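Side-chain contacts in imidazoleglycerol-phosphate dehydratase (Pyrococcus furiosus, PDB 5DNL), which catalyses the manganese-dependent dehydration of imidazoleglycerol phosphate to imidazoleacetol phosphate, the sixth step of histidine biosynthesis: residues A[28-33]-A[53-58]; A[60-65]-A[120-125]. One frame throughout, in Å; residues are numbered along the deposited sequence.

Both contacts are buried in the helical layer of the subunit and share helix 51-69, which meets helix 25-38 in contact 1 and helix 116-130 in contact 2. Contact 1 is a wider, purely side-chain junction of aliphatic groups and an indole. Contact 2 brings the two backbones together at a glycine and adds a leucine-phenylalanine touch. The two join in one apolar core, where the Phe-122 ring of contact 2 packs on Ile-58 and Leu-31 of contact 1. They also join at a metal, since Glu-56 and Glu-121 bind the same manganese ion. Coordination chemistry thus borders hydrocarbon packing in both.

Contact 1. Residues A[28-33]-A[53-58]; sequences DHMLTA and HLWEDI. With MN (manganese (II) ion), chain E; MN (manganese (II) ion), chain B; MN (manganese (II) ion), chain D; 5DL ([(2S)-2-hydroxy-3-(1H-1,2,4-triazol-1-yl)propyl]phosphonic acid), chain F.
Met-30 and Leu-31 of helix 25-38 face Trp-55 and Ile-58 of helix 51-69 in a small apolar junction, with the nearest CA atoms, those of Leu-31 and Ile-58, 9.5 Å apart. Asp-28 O accepts a 2.7 Å hydrogen bond from Thr-32 OG1 beside the helical bond from Thr-32 N. His-29 turns to another task: with CG anti to its backbone N (chi1 -179°), the ring leaves the junction and binds a manganese ion through NE2 at 2.2 Å, in a site to which His-145 and Glu-149 of the same chain and His-53 of a neighbouring subunit also contribute. Met-30 lays CG 4.2 Å from CH2 of Trp-55, at the benzo end of the indole, while the end of the side chain leads away from the indole, and Met-30 also packs on Val-148 and Phe-152 of helix 144-162. The pyrrole N-H of Trp-55 is bonded to Asp-24, which helps fix the indole. Leu-31 spreads its two methyls about one methyl of Ile-58, with CD2 at 3.9 Å and CD1 at 4.0 Å from Ile-58 CG2. On the far face of 53-58 lies the active site. His-53 NE2 binds one manganese ion at 2.4 Å, with N1 of the inhibitor's triazole in the plane of the imidazole at its edge. Glu-56, extended beyond CG (chi2 167°), binds a second manganese ion through OE1 at 2.2 Å, and its OE2 accepts a hydrogen bond from the water on that metal. The triazole bridges the two ions through N1 and N4, and the inhibitor's hydroxyl O13 also binds the first. The chemistry is therefore divided by helix face: one side of 53-58 packs hydrocarbon against helix 25-38, and the other presents metal ligands to a site shared between subunits.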
# COMPACT_ATOMS: atom_id res chain seq x y z
N ASP A 28 6.14 35.43 -32.85
CA ASP A 28 6.62 35.69 -34.22
C ASP A 28 7.31 34.46 -34.79
O ASP A 28 7.07 34.11 -35.94
CB ASP A 28 7.62 36.87 -34.28
CG ASP A 28 6.99 38.22 -34.03
OD1 ASP A 28 5.76 38.36 -34.05
OD2 ASP A 28 7.80 39.17 -33.82
N HIS A 29 8.13 33.80 -33.99
CA HIS A 29 8.83 32.57 -34.39
C HIS A 29 7.83 31.44 -34.66
O HIS A 29 7.93 30.76 -35.66
CB HIS A 29 9.86 32.18 -33.34
CG HIS A 29 10.66 30.96 -33.67
ND1 HIS A 29 11.18 30.72 -34.93
CD2 HIS A 29 11.08 29.94 -32.90
CE1 HIS A 29 11.84 29.58 -34.92
NE2 HIS A 29 11.82 29.10 -33.69
N MET A 30 6.87 31.25 -33.77
CA MET A 30 5.88 30.19 -33.93
C MET A 30 5.03 30.41 -35.18
O MET A 30 4.75 29.45 -35.90
CB MET A 30 4.98 30.10 -32.70
CG MET A 30 5.66 29.61 -31.42
SD MET A 30 6.59 28.08 -31.56
CE MET A 30 8.22 28.73 -31.82
N LEU A 31 4.63 31.65 -35.43
CA LEU A 31 3.83 31.96 -36.61
C LEU A 31 4.65 31.85 -37.88
O LEU A 31 4.11 31.48 -38.92
CB LEU A 31 3.19 33.34 -36.53
CG LEU A 31 2.15 33.52 -35.43
CD1 LEU A 31 1.81 35.00 -35.29
CD2 LEU A 31 0.90 32.69 -35.71
N THR A 32 5.93 32.19 -37.82
CA THR A 32 6.83 31.99 -38.96
C THR A 32 6.89 30.51 -39.32
O THR A 32 6.77 30.13 -40.49
CB THR A 32 8.21 32.58 -38.67
OG1 THR A 32 8.08 33.99 -38.47
CG2 THR A 32 9.19 32.34 -39.82
N ALA A 33 7.01 29.65 -38.30
CA ALA A 33 6.97 28.20 -38.51
C ALA A 33 5.63 27.78 -39.11
O ALA A 33 5.58 27.08 -40.10
CB ALA A 33 7.21 27.48 -37.18
N HIS A 53 -4.15 37.68 -24.43
CA HIS A 53 -5.08 38.28 -25.39
C HIS A 53 -4.48 38.23 -26.81
O HIS A 53 -5.19 37.96 -27.77
CB HIS A 53 -5.44 39.71 -25.03
CG HIS A 53 -6.14 39.86 -23.72
ND1 HIS A 53 -6.11 41.04 -23.01
CD2 HIS A 53 -6.88 39.00 -22.98
CE1 HIS A 53 -6.80 40.90 -21.89
NE2 HIS A 53 -7.29 39.68 -21.86
N LEU A 54 -3.19 38.49 -26.94
CA LEU A 54 -2.51 38.38 -28.22
C LEU A 54 -2.58 36.99 -28.82
O LEU A 54 -2.97 36.80 -29.96
CB LEU A 54 -1.05 38.79 -28.11
CG LEU A 54 -0.19 38.59 -29.34
CD1 LEU A 54 -0.61 39.55 -30.46
CD2 LEU A 54 1.28 38.73 -28.99
N TRP A 55 -2.17 35.98 -28.04
CA TRP A 55 -2.13 34.61 -28.57
C TRP A 55 -3.52 34.10 -28.99
O TRP A 55 -3.69 33.50 -30.05
CB TRP A 55 -1.44 33.64 -27.58
CG TRP A 55 0.06 33.77 -27.56
CD1 TRP A 55 0.79 34.89 -27.25
CD2 TRP A 55 1.02 32.74 -27.88
NE1 TRP A 55 2.13 34.61 -27.35
CE2 TRP A 55 2.30 33.31 -27.74
CE3 TRP A 55 0.92 31.39 -28.26
CZ2 TRP A 55 3.46 32.59 -27.96
CZ3 TRP A 55 2.07 30.67 -28.47
CH2 TRP A 55 3.33 31.28 -28.33
N GLU A 56 -4.50 34.33 -28.13
CA GLU A 56 -5.87 33.92 -28.42
C GLU A 56 -6.40 34.68 -29.64
O GLU A 56 -6.98 34.06 -30.54
CB GLU A 56 -6.75 34.20 -27.20
CG GLU A 56 -8.23 33.98 -27.46
CD GLU A 56 -9.05 33.95 -26.20
OE1 GLU A 56 -8.49 34.15 -25.10
OE2 GLU A 56 -10.27 33.75 -26.33
N ASP A 57 -6.22 36.00 -29.66
CA ASP A 57 -6.82 36.79 -30.73
C ASP A 57 -6.13 36.60 -32.08
O ASP A 57 -6.78 36.66 -33.12
CB ASP A 57 -6.87 38.24 -30.30
CG ASP A 57 -7.79 38.48 -29.10
OD1 ASP A 57 -8.40 37.51 -28.54
OD2 ASP A 57 -7.91 39.65 -28.70
N ILE A 58 -4.83 36.32 -32.05
CA ILE A 58 -4.10 35.86 -33.23
C ILE A 58 -4.71 34.56 -33.73
O ILE A 58 -4.96 34.39 -34.94
CB ILE A 58 -2.59 35.71 -32.92
CG1 ILE A 58 -1.91 37.09 -32.90
CG2 ILE A 58 -1.89 34.74 -33.88
CD1 ILE A 58 -1.59 37.68 -34.26
MN MN E . 13.02 27.46 -32.81
MN MN B . -8.70 38.99 -20.09
MN MN D . -8.70 33.17 -23.15
N1 5DL F . -9.28 37.08 -21.11
C3 5DL F . -10.63 35.67 -22.23
N2 5DL F . -10.56 36.81 -21.53
C8 5DL F . -12.96 39.79 -21.49
C7 5DL F . -11.66 39.05 -21.82
C6 5DL F . -11.72 37.64 -21.24
C5 5DL F . -8.58 36.05 -21.60
O10 5DL F . -14.28 38.61 -23.50
P9 5DL F . -14.50 39.04 -22.09
O11 5DL F . -15.57 40.08 -21.92
O12 5DL F . -14.84 37.84 -21.21
O13 5DL F . -10.52 39.73 -21.28
N4 5DL F . -9.35 35.17 -22.28
O HOH W 1 -10.80 33.08 -23.82

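Contact 2. Residues A[60-65]-A[120-125]; sequences ITLGEA and KEFVWG. With MN (manganese (II) ion), chain D.
Ile-60 and Gly-125 bring the two backbones into direct contact, their CA atoms lying only 4.3 Å apart. Ile-60 CA approaches Gly-125 O at 3.3 Å in a CA-H...O contact with an angle of 143° at the hydrogen. With no CB on Gly-125, the backbone at Ile-60 N sits close to where a side chain would begin, and the approach depends on the glycine. Ile-60 then lays its CG1 branch alongside the glycine, CG1 standing 3.7 Å from Gly-125 CA. At Leu-62 and Phe-122 side chains fill the gap between the helices: Leu-62 CD2 meets the rim of Phe-122 near the ring plane, 3.9 Å from CZ. With chi1 at 167°, Phe-122 swings its ring away from its own N and over to Leu-62, and the ring also meets that of Phe-152 on helix 144-162. Glu-121 faces elsewhere. A bend at chi2 (-62°) carries its carboxylate to a manganese ion, which OE1 binds at 2.2 Å; His-52 and Glu-56 of the same chain and His-146 of a neighbouring subunit also bind this metal. Between these two helices, then, cohesion comes from dispersion and a weak C-H...O contact where Gly-125 meets Ile-60, while Glu-121 coordinates the active-site manganese and Lys-120 forms a salt bridge to Asp-109 of a neighbouring subunit.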
# COMPACT_ATOMS: atom_id res chain seq x y z
N ILE A 60 -7.77 33.44 -33.26
CA ILE A 60 -9.09 33.74 -33.82
C ILE A 60 -8.97 34.37 -35.20
O ILE A 60 -9.66 33.93 -36.12
CB ILE A 60 -9.90 34.67 -32.90
CG1 ILE A 60 -10.23 33.99 -31.55
CG2 ILE A 60 -11.19 35.12 -33.59
CD1 ILE A 60 -10.77 34.93 -30.48
N THR A 61 -8.12 35.39 -35.31
CA THR A 61 -8.04 36.16 -36.56
C THR A 61 -7.42 35.31 -37.67
O THR A 61 -7.90 35.32 -38.81
CB THR A 61 -7.25 37.46 -36.35
OG1 THR A 61 -7.77 38.16 -35.22
CG2 THR A 61 -7.36 38.38 -37.59
N LEU A 62 -6.38 34.55 -37.35
CA LEU A 62 -5.78 33.60 -38.29
C LEU A 62 -6.82 32.57 -38.74
O LEU A 62 -6.93 32.24 -39.92
CB LEU A 62 -4.57 32.91 -37.68
CG LEU A 62 -3.89 31.80 -38.47
CD1 LEU A 62 -3.39 32.29 -39.82
CD2 LEU A 62 -2.74 31.20 -37.67
N GLY A 63 -7.59 32.03 -37.79
CA GLY A 63 -8.66 31.10 -38.15
C GLY A 63 -9.69 31.69 -39.10
O GLY A 63 -10.10 31.03 -40.05
N GLU A 64 -10.12 32.89 -38.79
CA GLU A 64 -11.09 33.59 -39.65
C GLU A 64 -10.50 33.82 -41.02
O GLU A 64 -11.19 33.66 -42.04
CB GLU A 64 -11.47 34.92 -39.02
CG GLU A 64 -12.32 34.79 -37.77
CD GLU A 64 -12.61 36.15 -37.13
OE1 GLU A 64 -11.94 37.17 -37.44
OE2 GLU A 64 -13.52 36.21 -36.30
N ALA A 65 -9.21 34.16 -41.07
CA ALA A 65 -8.52 34.40 -42.35
C ALA A 65 -8.43 33.13 -43.15
O ALA A 65 -8.70 33.12 -44.37
CB ALA A 65 -7.16 35.02 -42.15
N LYS A 120 -2.47 26.72 -25.65
CA LYS A 120 -3.88 26.29 -25.63
C LYS A 120 -4.81 27.39 -26.10
O LYS A 120 -5.77 27.13 -26.83
CB LYS A 120 -4.31 25.80 -24.25
CG LYS A 120 -3.77 24.44 -23.88
CD LYS A 120 -4.30 24.00 -22.52
CE LYS A 120 -3.92 22.58 -22.19
NZ LYS A 120 -4.40 22.23 -20.82
N GLU A 121 -4.54 28.63 -25.69
CA GLU A 121 -5.43 29.73 -26.07
C GLU A 121 -5.30 30.08 -27.56
O GLU A 121 -6.31 30.40 -28.22
CB GLU A 121 -5.27 30.92 -25.14
CG GLU A 121 -5.86 30.61 -23.78
CD GLU A 121 -7.34 30.34 -23.87
OE1 GLU A 121 -8.13 31.29 -24.09
OE2 GLU A 121 -7.71 29.15 -23.80
N PHE A 122 -4.10 30.00 -28.10
CA PHE A 122 -3.95 30.15 -29.55
C PHE A 122 -4.75 29.06 -30.30
O PHE A 122 -5.48 29.36 -31.26
CB PHE A 122 -2.47 30.08 -29.96
CG PHE A 122 -2.27 29.91 -31.45
CD1 PHE A 122 -2.32 31.00 -32.30
CD2 PHE A 122 -2.09 28.65 -32.00
CE1 PHE A 122 -2.19 30.84 -33.68
CE2 PHE A 122 -1.95 28.49 -33.37
CZ PHE A 122 -2.01 29.58 -34.20
N VAL A 123 -4.61 27.81 -29.87
CA VAL A 123 -5.26 26.68 -30.56
C VAL A 123 -6.78 26.77 -30.44
O VAL A 123 -7.50 26.56 -31.44
CB VAL A 123 -4.72 25.32 -30.08
CG1 VAL A 123 -5.47 24.19 -30.76
CG2 VAL A 123 -3.23 25.20 -30.38
N TRP A 124 -7.29 27.08 -29.25
CA TRP A 124 -8.72 27.31 -29.11
C TRP A 124 -9.21 28.47 -29.95
O TRP A 124 -10.30 28.40 -30.53
CB TRP A 124 -9.14 27.52 -27.64
CG TRP A 124 -9.62 26.28 -26.96
CD1 TRP A 124 -8.99 25.59 -25.97
CD2 TRP A 124 -10.84 25.60 -27.22
NE1 TRP A 124 -9.77 24.52 -25.58
CE2 TRP A 124 -10.91 24.51 -26.33
CE3 TRP A 124 -11.90 25.81 -28.11
CZ2 TRP A 124 -12.00 23.62 -26.32
CZ3 TRP A 124 -12.97 24.93 -28.08
CH2 TRP A 124 -13.01 23.86 -27.19
N GLY A 125 -8.42 29.54 -30.02
CA GLY A 125 -8.77 30.69 -30.85
C GLY A 125 -8.86 30.27 -32.31
O GLY A 125 -9.84 30.61 -33.01
MN MN D . -8.70 33.17 -23.15
O HOH W 1 -10.80 33.08 -23.82